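Local coordinates for protein UDP-galactopyranose mutase (Deinococcus radiodurans, PDB 3HDQ) that probably interconverts UDP-galactopyranose and UDP-galactofuranose with the help of a bound flavin-adenine dinucleotide, captured here with UDP-galactose in place, at residues F101-P106 with M217-Y222; N67-Y72 with G221-F226. All coordinates share one frame; numbering follows the deposited sequence.

Contact 1 of 2, residues F101-P106 with M217-Y222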
ATOM      1  N   PHE A 101     -14.556   9.948   2.574  1.00 23.95           N
ATOM      2  CA  PHE A 101     -13.239   9.350   2.347  1.00 24.45           C
ATOM      3  C   PHE A 101     -13.090   8.547   1.049  1.00 27.54           C
ATOM      4  O   PHE A 101     -12.030   7.987   0.776  1.00 24.88           O
ATOM      5  CB  PHE A 101     -12.855   8.495   3.558  1.00 24.84           C
ATOM      6  CG  PHE A 101     -13.064   9.203   4.870  1.00 26.09           C
ATOM      7  CD1 PHE A 101     -14.176   8.929   5.653  1.00 21.91           C
ATOM      8  CD2 PHE A 101     -12.171  10.178   5.293  1.00 21.79           C
ATOM      9  CE1 PHE A 101     -14.385   9.601   6.847  1.00 25.21           C
ATOM     10  CE2 PHE A 101     -12.370  10.855   6.490  1.00 27.77           C
ATOM     11  CZ  PHE A 101     -13.475  10.567   7.272  1.00 25.82           C
ATOM     12  N   THR A 102     -14.140   8.509   0.238  1.00 27.30           N
ATOM     13  CA  THR A 102     -14.079   7.759  -1.001  1.00 24.20           C
ATOM     14  C   THR A 102     -15.276   8.087  -1.881  1.00 26.21           C
ATOM     15  O   THR A 102     -16.325   8.476  -1.393  1.00 28.43           O
ATOM     16  CB  THR A 102     -14.092   6.245  -0.713  1.00 27.07           C
ATOM     17  OG1 THR A 102     -13.855   5.523  -1.924  1.00 28.93           O
ATOM     18  CG2 THR A 102     -15.441   5.823  -0.129  1.00 25.04           C
ATOM     19  N   GLU A 103     -15.121   7.918  -3.181  1.00 23.72           N
ATOM     20  CA  GLU A 103     -16.269   7.918  -4.067  1.00 28.44           C
ATOM     21  C   GLU A 103     -16.729   6.477  -4.176  1.00 28.83           C
ATOM     22  O   GLU A 103     -16.112   5.582  -3.587  1.00 29.68           O
ATOM     23  CB  GLU A 103     -15.905   8.456  -5.437  1.00 26.82           C
ATOM     24  CG  GLU A 103     -15.625   9.937  -5.480  1.00 40.88           C
ATOM     25  CD  GLU A 103     -14.725  10.292  -6.650  1.00 58.14           C
ATOM     26  OE1 GLU A 103     -13.521   9.944  -6.601  1.00 52.01           O
ATOM     27  OE2 GLU A 103     -15.222  10.902  -7.620  1.00 58.31           O
ATOM     28  N   TRP A 104     -17.778   6.251  -4.958  1.00 26.24           N
ATOM     29  CA  TRP A 104     -18.456   4.963  -4.967  1.00 28.64           C
ATOM     30  C   TRP A 104     -18.729   4.380  -6.345  1.00 30.23           C
ATOM     31  O   TRP A 104     -19.094   5.093  -7.274  1.00 29.24           O
ATOM     32  CB  TRP A 104     -19.796   5.107  -4.259  1.00 27.07           C
ATOM     33  CG  TRP A 104     -19.684   5.530  -2.831  1.00 33.19           C
ATOM     34  CD1 TRP A 104     -19.849   6.792  -2.335  1.00 35.46           C
ATOM     35  CD2 TRP A 104     -19.400   4.690  -1.706  1.00 28.86           C
ATOM     36  NE1 TRP A 104     -19.689   6.786  -0.968  1.00 32.99           N
ATOM     37  CE2 TRP A 104     -19.416   5.508  -0.559  1.00 30.17           C
ATOM     38  CE3 TRP A 104     -19.145   3.321  -1.558  1.00 27.62           C
ATOM     39  CZ2 TRP A 104     -19.183   5.004   0.719  1.00 28.59           C
ATOM     40  CZ3 TRP A 104     -18.913   2.824  -0.290  1.00 23.33           C
ATOM     41  CH2 TRP A 104     -18.929   3.665   0.831  1.00 26.52           C
ATOM     42  N   ARG A 105     -18.581   3.064  -6.451  1.00 28.82           N
ATOM     43  CA  ARG A 105     -19.090   2.319  -7.593  1.00 27.61           C
ATOM     44  C   ARG A 105     -20.349   1.580  -7.160  1.00 27.52           C
ATOM     45  O   ARG A 105     -20.276   0.706  -6.301  1.00 29.67           O
ATOM     46  CB  ARG A 105     -18.069   1.290  -8.067  1.00 25.40           C
ATOM     47  CG  ARG A 105     -18.572   0.480  -9.260  1.00 29.99           C
ATOM     48  CD  ARG A 105     -18.147  -0.990  -9.208  1.00 29.83           C
ATOM     49  NE  ARG A 105     -18.675  -1.733 -10.349  1.00 28.42           N
ATOM     50  CZ  ARG A 105     -18.997  -3.023 -10.329  1.00 31.43           C
ATOM     51  NH1 ARG A 105     -18.854  -3.737  -9.218  1.00 30.09           N
ATOM     52  NH2 ARG A 105     -19.460  -3.607 -11.426  1.00 35.92           N
ATOM     53  N   PRO A 106     -21.508   1.914  -7.753  1.00 27.61           N
ATOM     54  CA  PRO A 106     -22.741   1.220  -7.370  1.00 22.48           C
ATOM     55  C   PRO A 106     -22.653  -0.270  -7.675  1.00 25.38           C
ATOM     56  O   PRO A 106     -22.215  -0.660  -8.757  1.00 26.44           O
ATOM     57  CB  PRO A 106     -23.806   1.880  -8.253  1.00 25.84           C
ATOM     58  CG  PRO A 106     -23.217   3.205  -8.632  1.00 28.89           C
ATOM     59  CD  PRO A 106     -21.752   2.941  -8.781  1.00 25.95           C
ATOM     60  N   MET A 217     -19.416   0.005  -3.735  1.00 24.53           N
ATOM     61  CA  MET A 217     -18.052  -0.321  -3.372  1.00 23.71           C
ATOM     62  C   MET A 217     -17.169   0.927  -3.461  1.00 23.26           C
ATOM     63  O   MET A 217     -17.362   1.765  -4.338  1.00 21.77           O
ATOM     64  CB  MET A 217     -17.510  -1.431  -4.287  1.00 23.64           C
ATOM     65  CG  MET A 217     -18.158  -2.797  -4.077  1.00 22.91           C
ATOM     66  SD  MET A 217     -17.783  -3.560  -2.479  1.00 24.85           S
ATOM     67  CE  MET A 217     -15.992  -3.605  -2.532  1.00 22.88           C
ATOM     68  N   PRO A 218     -16.219   1.069  -2.524  1.00 22.40           N
ATOM     69  CA  PRO A 218     -15.286   2.193  -2.616  1.00 24.06           C
ATOM     70  C   PRO A 218     -14.625   2.208  -3.998  1.00 25.46           C
ATOM     71  O   PRO A 218     -13.999   1.217  -4.403  1.00 21.60           O
ATOM     72  CB  PRO A 218     -14.273   1.894  -1.511  1.00 21.78           C
ATOM     73  CG  PRO A 218     -15.055   1.134  -0.492  1.00 25.05           C
ATOM     74  CD  PRO A 218     -16.049   0.300  -1.278  1.00 21.47           C
ATOM     75  N   LEU A 219     -14.784   3.319  -4.714  1.00 23.38           N
ATOM     76  CA  LEU A 219     -14.387   3.392  -6.119  1.00 24.93           C
ATOM     77  C   LEU A 219     -12.956   2.894  -6.388  1.00 27.09           C
ATOM     78  O   LEU A 219     -12.716   2.173  -7.362  1.00 22.41           O
ATOM     79  CB  LEU A 219     -14.599   4.797  -6.685  1.00 20.50           C
ATOM     80  CG  LEU A 219     -14.302   4.966  -8.184  1.00 26.57           C
ATOM     81  CD1 LEU A 219     -15.229   4.099  -9.014  1.00 25.73           C
ATOM     82  CD2 LEU A 219     -14.445   6.417  -8.609  1.00 23.49           C
ATOM     83  N   HIS A 220     -12.011   3.245  -5.523  1.00 21.94           N
ATOM     84  CA  HIS A 220     -10.647   2.757  -5.706  1.00 20.46           C
ATOM     85  C   HIS A 220     -10.210   1.771  -4.636  1.00 22.15           C
ATOM     86  O   HIS A 220      -9.013   1.583  -4.391  1.00 20.27           O
ATOM     87  CB  HIS A 220      -9.680   3.929  -5.809  1.00 24.22           C
ATOM     88  CG  HIS A 220     -10.109   4.958  -6.810  1.00 27.51           C
ATOM     89  ND1 HIS A 220     -10.212   4.688  -8.157  1.00 29.34           N
ATOM     90  CD2 HIS A 220     -10.473   6.254  -6.657  1.00 22.78           C
ATOM     91  CE1 HIS A 220     -10.622   5.772  -8.792  1.00 22.82           C
ATOM     92  NE2 HIS A 220     -10.777   6.736  -7.902  1.00 23.61           N
ATOM     93  N   GLY A 221     -11.194   1.139  -4.000  1.00 21.09           N
ATOM     94  CA  GLY A 221     -10.935   0.120  -3.007  1.00 19.93           C
ATOM     95  C   GLY A 221     -10.896   0.645  -1.583  1.00 23.77           C
ATOM     96  O   GLY A 221     -10.825   1.850  -1.347  1.00 23.63           O
ATOM     97  N   TYR A 222     -10.944  -0.276  -0.630  1.00 21.91           N
ATOM     98  CA  TYR A 222     -10.939   0.054   0.788  1.00 22.34           C
ATOM     99  C   TYR A 222      -9.655   0.733   1.249  1.00 19.67           C
ATOM    100  O   TYR A 222      -9.688   1.694   2.009  1.00 21.12           O
ATOM    101  CB  TYR A 222     -11.153  -1.227   1.611  1.00 26.18           C
ATOM    102  CG  TYR A 222     -12.531  -1.820   1.429  1.00 24.19           C
ATOM    103  CD1 TYR A 222     -12.748  -2.881   0.560  1.00 21.47           C
ATOM    104  CD2 TYR A 222     -13.620  -1.295   2.110  1.00 21.85           C
ATOM    105  CE1 TYR A 222     -14.013  -3.410   0.392  1.00 24.80           C
ATOM    106  CE2 TYR A 222     -14.884  -1.810   1.947  1.00 24.50           C
ATOM    107  CZ  TYR A 222     -15.080  -2.867   1.086  1.00 26.37           C
ATOM    108  OH  TYR A 222     -16.351  -3.376   0.927  1.00 26.22           O
TER
HETATM  109  O   HOH W   1     -11.574   4.233  -2.635  1.00 19.92           O

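Contact 2 of 2, residues N67-Y72 with G221-F226. With FAD (flavin-adenine dinucleotide), chain L.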
ATOM      1  N   ASN A  67      -9.532  -6.522   8.337  1.00 31.49           N
ATOM      2  CA  ASN A  67     -10.023  -7.553   7.411  1.00 35.01           C
ATOM      3  C   ASN A  67     -10.369  -7.004   6.041  1.00 31.27           C
ATOM      4  O   ASN A  67     -10.446  -7.758   5.069  1.00 26.72           O
ATOM      5  CB  ASN A  67     -11.304  -8.224   7.955  1.00 30.59           C
ATOM      6  CG  ASN A  67     -11.011  -9.290   8.969  1.00 36.65           C
ATOM      7  OD1 ASN A  67      -9.868  -9.730   9.096  1.00 47.49           O
ATOM      8  ND2 ASN A  67     -12.030  -9.713   9.710  1.00 36.73           N
ATOM      9  N   ALA A  68     -10.646  -5.703   5.989  1.00 27.27           N
ATOM     10  CA  ALA A  68     -11.210  -5.091   4.800  1.00 24.40           C
ATOM     11  C   ALA A  68     -10.114  -4.555   3.888  1.00 28.20           C
ATOM     12  O   ALA A  68     -10.391  -3.959   2.848  1.00 27.32           O
ATOM     13  CB  ALA A  68     -12.167  -3.986   5.185  1.00 24.51           C
ATOM     14  N   TYR A  69      -8.869  -4.769   4.283  1.00 22.46           N
ATOM     15  CA  TYR A  69      -7.742  -4.340   3.475  1.00 23.31           C
ATOM     16  C   TYR A  69      -7.858  -4.927   2.072  1.00 25.51           C
ATOM     17  O   TYR A  69      -8.222  -6.095   1.914  1.00 27.74           O
ATOM     18  CB  TYR A  69      -6.454  -4.830   4.131  1.00 22.12           C
ATOM     19  CG  TYR A  69      -5.196  -4.624   3.319  1.00 23.91           C
ATOM     20  CD1 TYR A  69      -4.643  -3.363   3.174  1.00 23.92           C
ATOM     21  CD2 TYR A  69      -4.543  -5.695   2.734  1.00 22.54           C
ATOM     22  CE1 TYR A  69      -3.474  -3.171   2.458  1.00 25.21           C
ATOM     23  CE2 TYR A  69      -3.380  -5.516   2.014  1.00 24.53           C
ATOM     24  CZ  TYR A  69      -2.855  -4.248   1.878  1.00 21.83           C
ATOM     25  OH  TYR A  69      -1.705  -4.054   1.163  1.00 29.57           O
ATOM     26  N   ASP A  70      -7.557  -4.128   1.055  1.00 21.67           N
ATOM     27  CA  ASP A  70      -7.415  -4.670  -0.296  1.00 23.19           C
ATOM     28  C   ASP A  70      -6.106  -4.236  -0.968  1.00 24.61           C
ATOM     29  O   ASP A  70      -5.456  -3.281  -0.545  1.00 23.63           O
ATOM     30  CB  ASP A  70      -8.635  -4.347  -1.174  1.00 22.36           C
ATOM     31  CG  ASP A  70      -8.865  -2.868  -1.351  1.00 21.81           C
ATOM     32  OD1 ASP A  70     -10.017  -2.496  -1.637  1.00 22.98           O
ATOM     33  OD2 ASP A  70      -7.910  -2.077  -1.217  1.00 24.02           O
ATOM     34  N   CYS A  71      -5.715  -4.956  -2.005  1.00 23.11           N
ATOM     35  CA  CYS A  71      -4.454  -4.680  -2.672  1.00 25.71           C
ATOM     36  C   CYS A  71      -4.426  -5.306  -4.061  1.00 25.66           C
ATOM     37  O   CYS A  71      -5.239  -6.176  -4.396  1.00 25.82           O
ATOM     38  CB  CYS A  71      -3.301  -5.240  -1.844  1.00 23.65           C
ATOM     39  SG  CYS A  71      -3.351  -7.031  -1.738  1.00 29.71           S
ATOM     40  N   TYR A  72      -3.486  -4.854  -4.873  1.00 26.56           N
ATOM     41  CA  TYR A  72      -3.314  -5.402  -6.208  1.00 24.96           C
ATOM     42  C   TYR A  72      -2.374  -6.608  -6.142  1.00 26.30           C
ATOM     43  O   TYR A  72      -1.312  -6.538  -5.513  1.00 21.95           O
ATOM     44  CB  TYR A  72      -2.758  -4.322  -7.138  1.00 25.72           C
ATOM     45  CG  TYR A  72      -3.776  -3.278  -7.558  1.00 24.04           C
ATOM     46  CD1 TYR A  72      -4.460  -3.396  -8.766  1.00 25.71           C
ATOM     47  CD2 TYR A  72      -4.051  -2.176  -6.756  1.00 24.60           C
ATOM     48  CE1 TYR A  72      -5.385  -2.447  -9.164  1.00 26.22           C
ATOM     49  CE2 TYR A  72      -4.985  -1.219  -7.151  1.00 20.89           C
ATOM     50  CZ  TYR A  72      -5.645  -1.364  -8.356  1.00 20.38           C
ATOM     51  OH  TYR A  72      -6.571  -0.432  -8.772  1.00 24.50           O
ATOM     52  N   GLY A 221     -11.194   1.139  -4.000  1.00 21.09           N
ATOM     53  CA  GLY A 221     -10.935   0.120  -3.007  1.00 19.93           C
ATOM     54  C   GLY A 221     -10.896   0.645  -1.583  1.00 23.77           C
ATOM     55  O   GLY A 221     -10.825   1.850  -1.347  1.00 23.63           O
ATOM     56  N   TYR A 222     -10.944  -0.276  -0.630  1.00 21.91           N
ATOM     57  CA  TYR A 222     -10.939   0.054   0.788  1.00 22.34           C
ATOM     58  C   TYR A 222      -9.655   0.733   1.249  1.00 19.67           C
ATOM     59  O   TYR A 222      -9.688   1.694   2.009  1.00 21.12           O
ATOM     60  CB  TYR A 222     -11.153  -1.227   1.611  1.00 26.18           C
ATOM     61  CG  TYR A 222     -12.531  -1.820   1.429  1.00 24.19           C
ATOM     62  CD1 TYR A 222     -12.748  -2.881   0.560  1.00 21.47           C
ATOM     63  CD2 TYR A 222     -13.620  -1.295   2.110  1.00 21.85           C
ATOM     64  CE1 TYR A 222     -14.013  -3.410   0.392  1.00 24.80           C
ATOM     65  CE2 TYR A 222     -14.884  -1.810   1.947  1.00 24.50           C
ATOM     66  CZ  TYR A 222     -15.080  -2.867   1.086  1.00 26.37           C
ATOM     67  OH  TYR A 222     -16.351  -3.376   0.927  1.00 26.22           O
ATOM     68  N   THR A 223      -8.521   0.230   0.793  1.00 21.07           N
ATOM     69  CA  THR A 223      -7.243   0.713   1.296  1.00 22.35           C
ATOM     70  C   THR A 223      -7.063   2.209   1.047  1.00 22.32           C
ATOM     71  O   THR A 223      -6.691   2.960   1.963  1.00 22.37           O
ATOM     72  CB  THR A 223      -6.073  -0.118   0.741  1.00 24.68           C
ATOM     73  OG1 THR A 223      -6.185  -1.445   1.255  1.00 23.29           O
ATOM     74  CG2 THR A 223      -4.724   0.471   1.155  1.00 22.57           C
ATOM     75  N   ARG A 224      -7.349   2.635  -0.178  1.00 19.81           N
ATOM     76  CA  ARG A 224      -7.384   4.055  -0.505  1.00 23.01           C
ATOM     77  C   ARG A 224      -8.290   4.841   0.455  1.00 24.43           C
ATOM     78  O   ARG A 224      -7.917   5.909   0.926  1.00 25.38           O
ATOM     79  CB  ARG A 224      -7.822   4.253  -1.959  1.00 24.89           C
ATOM     80  CG  ARG A 224      -6.777   3.763  -2.956  1.00 24.56           C
ATOM     81  CD  ARG A 224      -5.670   4.786  -3.114  1.00 27.57           C
ATOM     82  NE  ARG A 224      -6.245   6.044  -3.587  1.00 38.32           N
ATOM     83  CZ  ARG A 224      -6.526   6.299  -4.864  1.00 34.47           C
ATOM     84  NH1 ARG A 224      -6.269   5.389  -5.801  1.00 27.56           N
ATOM     85  NH2 ARG A 224      -7.061   7.466  -5.204  1.00 30.73           N
ATOM     86  N   MET A 225      -9.471   4.299   0.748  1.00 23.17           N
ATOM     87  CA  MET A 225     -10.418   4.940   1.659  1.00 23.26           C
ATOM     88  C   MET A 225      -9.813   5.052   3.066  1.00 25.61           C
ATOM     89  O   MET A 225      -9.807   6.127   3.673  1.00 22.22           O
ATOM     90  CB  MET A 225     -11.739   4.150   1.707  1.00 20.26           C
ATOM     91  CG  MET A 225     -12.776   4.702   2.687  1.00 22.62           C
ATOM     92  SD  MET A 225     -14.126   3.550   2.991  1.00 27.71           S
ATOM     93  CE  MET A 225     -13.318   2.412   4.112  1.00 24.14           C
ATOM     94  N   PHE A 226      -9.301   3.933   3.571  1.00 22.02           N
ATOM     95  CA  PHE A 226      -8.617   3.923   4.853  1.00 22.03           C
ATOM     96  C   PHE A 226      -7.463   4.926   4.921  1.00 25.53           C
ATOM     97  O   PHE A 226      -7.319   5.622   5.918  1.00 25.41           O
ATOM     98  CB  PHE A 226      -8.150   2.508   5.215  1.00 20.85           C
ATOM     99  CG  PHE A 226      -9.235   1.670   5.837  1.00 24.66           C
ATOM    100  CD1 PHE A 226      -9.927   0.739   5.089  1.00 24.61           C
ATOM    101  CD2 PHE A 226      -9.588   1.846   7.164  1.00 22.22           C
ATOM    102  CE1 PHE A 226     -10.942  -0.021   5.661  1.00 28.50           C
ATOM    103  CE2 PHE A 226     -10.597   1.085   7.744  1.00 24.13           C
ATOM    104  CZ  PHE A 226     -11.277   0.151   6.990  1.00 23.80           C
TER
HETATM  105  PA  FAD L 450     -10.831  -6.071  12.208  1.00 29.25           P
HETATM  106  O1A FAD L 450     -10.848  -5.864  10.810  1.00 29.34           O
HETATM  107  O2A FAD L 450     -10.683  -7.442  12.473  1.00 34.04           O
HETATM  108  O5B FAD L 450      -9.616  -5.283  12.750  1.00 32.32           O
HETATM  109  C5B FAD L 450      -9.094  -5.414  14.018  1.00 23.01           C
HETATM  110  C4B FAD L 450      -7.618  -5.216  13.907  1.00 28.61           C
HETATM  111  O4B FAD L 450      -7.030  -5.321  15.154  1.00 28.89           O
HETATM  112  C3B FAD L 450      -7.029  -6.327  13.073  1.00 29.11           C
HETATM  113  O3B FAD L 450      -6.452  -5.870  11.896  1.00 28.51           O
HETATM  114  C2B FAD L 450      -5.989  -6.938  13.952  1.00 31.51           C
HETATM  115  O2B FAD L 450      -4.850  -7.178  13.220  1.00 32.88           O
HETATM  116  C1B FAD L 450      -5.787  -5.895  15.012  1.00 27.65           C
HETATM  117  N9A FAD L 450      -5.256  -6.476  16.241  1.00 33.02           N
HETATM  118  C8A FAD L 450      -5.751  -7.478  16.977  1.00 35.17           C
HETATM  119  N7A FAD L 450      -4.969  -7.707  18.001  1.00 33.20           N
HETATM  120  C5A FAD L 450      -3.954  -6.860  17.947  1.00 36.02           C
HETATM  121  C6A FAD L 450      -2.848  -6.647  18.739  1.00 32.29           C
HETATM  122  N6A FAD L 450      -2.727  -7.243  19.876  1.00 35.26           N
HETATM  123  N1A FAD L 450      -1.957  -5.685  18.424  1.00 36.68           N
HETATM  124  C2A FAD L 450      -2.139  -4.936  17.317  1.00 31.95           C
HETATM  125  N3A FAD L 450      -3.222  -5.146  16.542  1.00 28.63           N
HETATM  126  C4A FAD L 450      -4.111  -6.092  16.835  1.00 33.59           C
HETATM  127  N1  FAD L 450     -18.720  -7.155   6.161  1.00 28.21           N
HETATM  128  C2  FAD L 450     -19.577  -6.566   5.320  1.00 27.59           C
HETATM  129  O2  FAD L 450     -20.187  -5.590   5.636  1.00 26.62           O
HETATM  130  N3  FAD L 450     -19.731  -7.094   4.102  1.00 31.22           N
HETATM  131  C4  FAD L 450     -19.032  -8.195   3.733  1.00 32.08           C
HETATM  132  O4  FAD L 450     -19.159  -8.673   2.657  1.00 28.01           O
HETATM  133  C4X FAD L 450     -18.187  -8.778   4.603  1.00 28.82           C
HETATM  134  N5  FAD L 450     -17.511  -9.883   4.229  1.00 30.04           N
HETATM  135  C5X FAD L 450     -16.661 -10.464   5.099  1.00 32.63           C
HETATM  136  C6  FAD L 450     -15.966 -11.582   4.705  1.00 29.98           C
HETATM  137  C7  FAD L 450     -15.099 -12.179   5.576  1.00 30.78           C
HETATM  138  C7M FAD L 450     -14.352 -13.383   5.171  1.00 25.16           C
HETATM  139  C8  FAD L 450     -14.913 -11.660   6.824  1.00 29.00           C
HETATM  140  C8M FAD L 450     -13.969 -12.352   7.733  1.00 28.45           C
HETATM  141  C9  FAD L 450     -15.607 -10.533   7.215  1.00 29.23           C
HETATM  142  C9A FAD L 450     -16.491  -9.928   6.358  1.00 28.48           C
HETATM  143  N10 FAD L 450     -17.180  -8.807   6.721  1.00 30.45           N
HETATM  144  C10 FAD L 450     -18.028  -8.250   5.833  1.00 27.35           C
HETATM  145  C1' FAD L 450     -17.118  -8.265   8.102  1.00 31.02           C
HETATM  146  C2' FAD L 450     -16.013  -7.254   8.304  1.00 31.73           C
HETATM  147  O2' FAD L 450     -14.829  -7.929   8.075  1.00 37.30           O
HETATM  148  C3' FAD L 450     -15.969  -6.685   9.719  1.00 40.22           C
HETATM  149  O3' FAD L 450     -17.057  -5.954  10.076  1.00 51.24           O
HETATM  150  C4' FAD L 450     -14.953  -5.606   9.813  1.00 35.77           C
HETATM  151  O4' FAD L 450     -13.992  -5.941   8.860  1.00 27.59           O
HETATM  152  C5' FAD L 450     -14.433  -5.582  11.219  1.00 36.74           C
HETATM  153  O5' FAD L 450     -13.826  -4.405  11.605  1.00 32.02           O
HETATM  154  P   FAD L 450     -13.029  -4.382  12.936  1.00 27.55           P
HETATM  155  O1P FAD L 450     -12.297  -3.180  13.016  1.00 26.34           O
HETATM  156  O2P FAD L 450     -13.977  -4.425  13.984  1.00 27.04           O
HETATM  157  O3P FAD L 450     -12.120  -5.648  12.983  1.00 28.59           O
HETATM  158  O   HOH W   2      -7.598   0.551  -2.237  1.00 25.24           O

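Contact 1 of 2, residues F101-P106 with M217-Y222
Two donors grip the carbonyl oxygen of Glu103. Leu219 N reaches Glu103 O at 2.9 Å from well above the carbonyl plane, whereas the hydroxyl Thr102 OG1 takes a lone pair of Glu103 O in that plane, at 2.8 Å. With OG1 turned opposite the backbone nitrogen (chi1 -172°), Thr102 also meets a water, which donates to OG1 at 2.7 Å. That water accepts from His220 N and donates to Gly221 O, joining Thr102 to the type I turn from Pro218 to Gly221. A valine here, having no hydroxyl, would probably leave the water short of one anchor and Glu103 O with Leu219 N alone of its two donors. Just ahead of the turn the backbones pair as antiparallel strands: Arg105 N donates to Met217 O almost straight (2.8 Å, 175°), and Met217 N returns a bond to Arg105 O. Trp104 and Pro218 form the adjacent non-hydrogen-bonded pair; the indole still brings CZ3 to within 3.9 Å of Pro218 CD, while Thr102 CG2 lies over one of its faces near the rim. Leu219 runs alongside Glu103, with Leu219 CD2 4.0 Å from Glu103 CB, and its other methyl, CD1, approaches Arg105 CB at 4.1 Å. The pairing places strand 104-106 at the edge of a three-stranded antiparallel sheet whose middle strand is 214-218. Trp104 stacks on Phe95 of helix 92-99 and donates a hydrogen bond through NE1 to Ser99 OG, Arg105 NH1 is hydrogen-bonded to His311 O, and Thr102 leans on Met225 of helix 222-229.

Contact 2 of 2, residues N67-Y72 with G221-F226
The N-terminal end of helix 222-229, with Gly221 in the N-cap position, is met by the carboxylate of Asp70, three residues after the FAD-binding Asn67. Tyr222 N donates to Asp70 OD1 on its syn side but out of the carboxylate plane, a short but bent bond of 2.6 Å and 141°. Thr223 N approaches Asp70 OD2 from above the carboxylate plane, at 3.1 Å. A water extends the grip by one residue, donating to Asp70 OD2 at 2.8 Å and accepting from Arg224 N. In return, the hydroxyl Thr223 OG1 donates to a lone pair of Asp70 O at 2.7 Å; chi1 of -65° sets OG1 beside the backbone nitrogen, turned toward the Asp70 carbonyl. Next to this polar cluster, Ala68 CB sits above the Tyr222 ring, offset toward its rim and 4.3 Å from Tyr222 CD2. The same methyl meets Phe226 CE1 at 4.2 Å, and Phe226 in turn meets Phe39 edge-to-face. Just before Ala68, Asn67 N donates to FAD O1A at 2.9 Å, a nearly straight bond to the cofactor's pyrophosphate. Tyr222 OH is hydrogen-bonded to His85 O, a residue of the FAD site. The buried Asp70 thus has backbone N-H groups for both carboxylate oxygens, and the positive end of the helix dipole is likely to stabilise its negative charge.

How the contacts relate
Contacts 1 and 2 lie with their centres about 10 Å apart and share Gly221 and Tyr222, the junction where strand 214-218 gives way to helix 222-229. Along the chain 67-72 comes first, then 101-106, and both meet the later stretch 217-226: contact 1 at the end of the strand and the turn, contact 2 at the start of the helix. They also touch directly, Thr102 CB lying 4.0 Å from Met225 CG. One strand-turn-helix unit is thereby joined to two earlier parts of the chain: to an edge strand through its strand and turn, and to the segment beginning at the FAD pyrophosphate through the start of its helix.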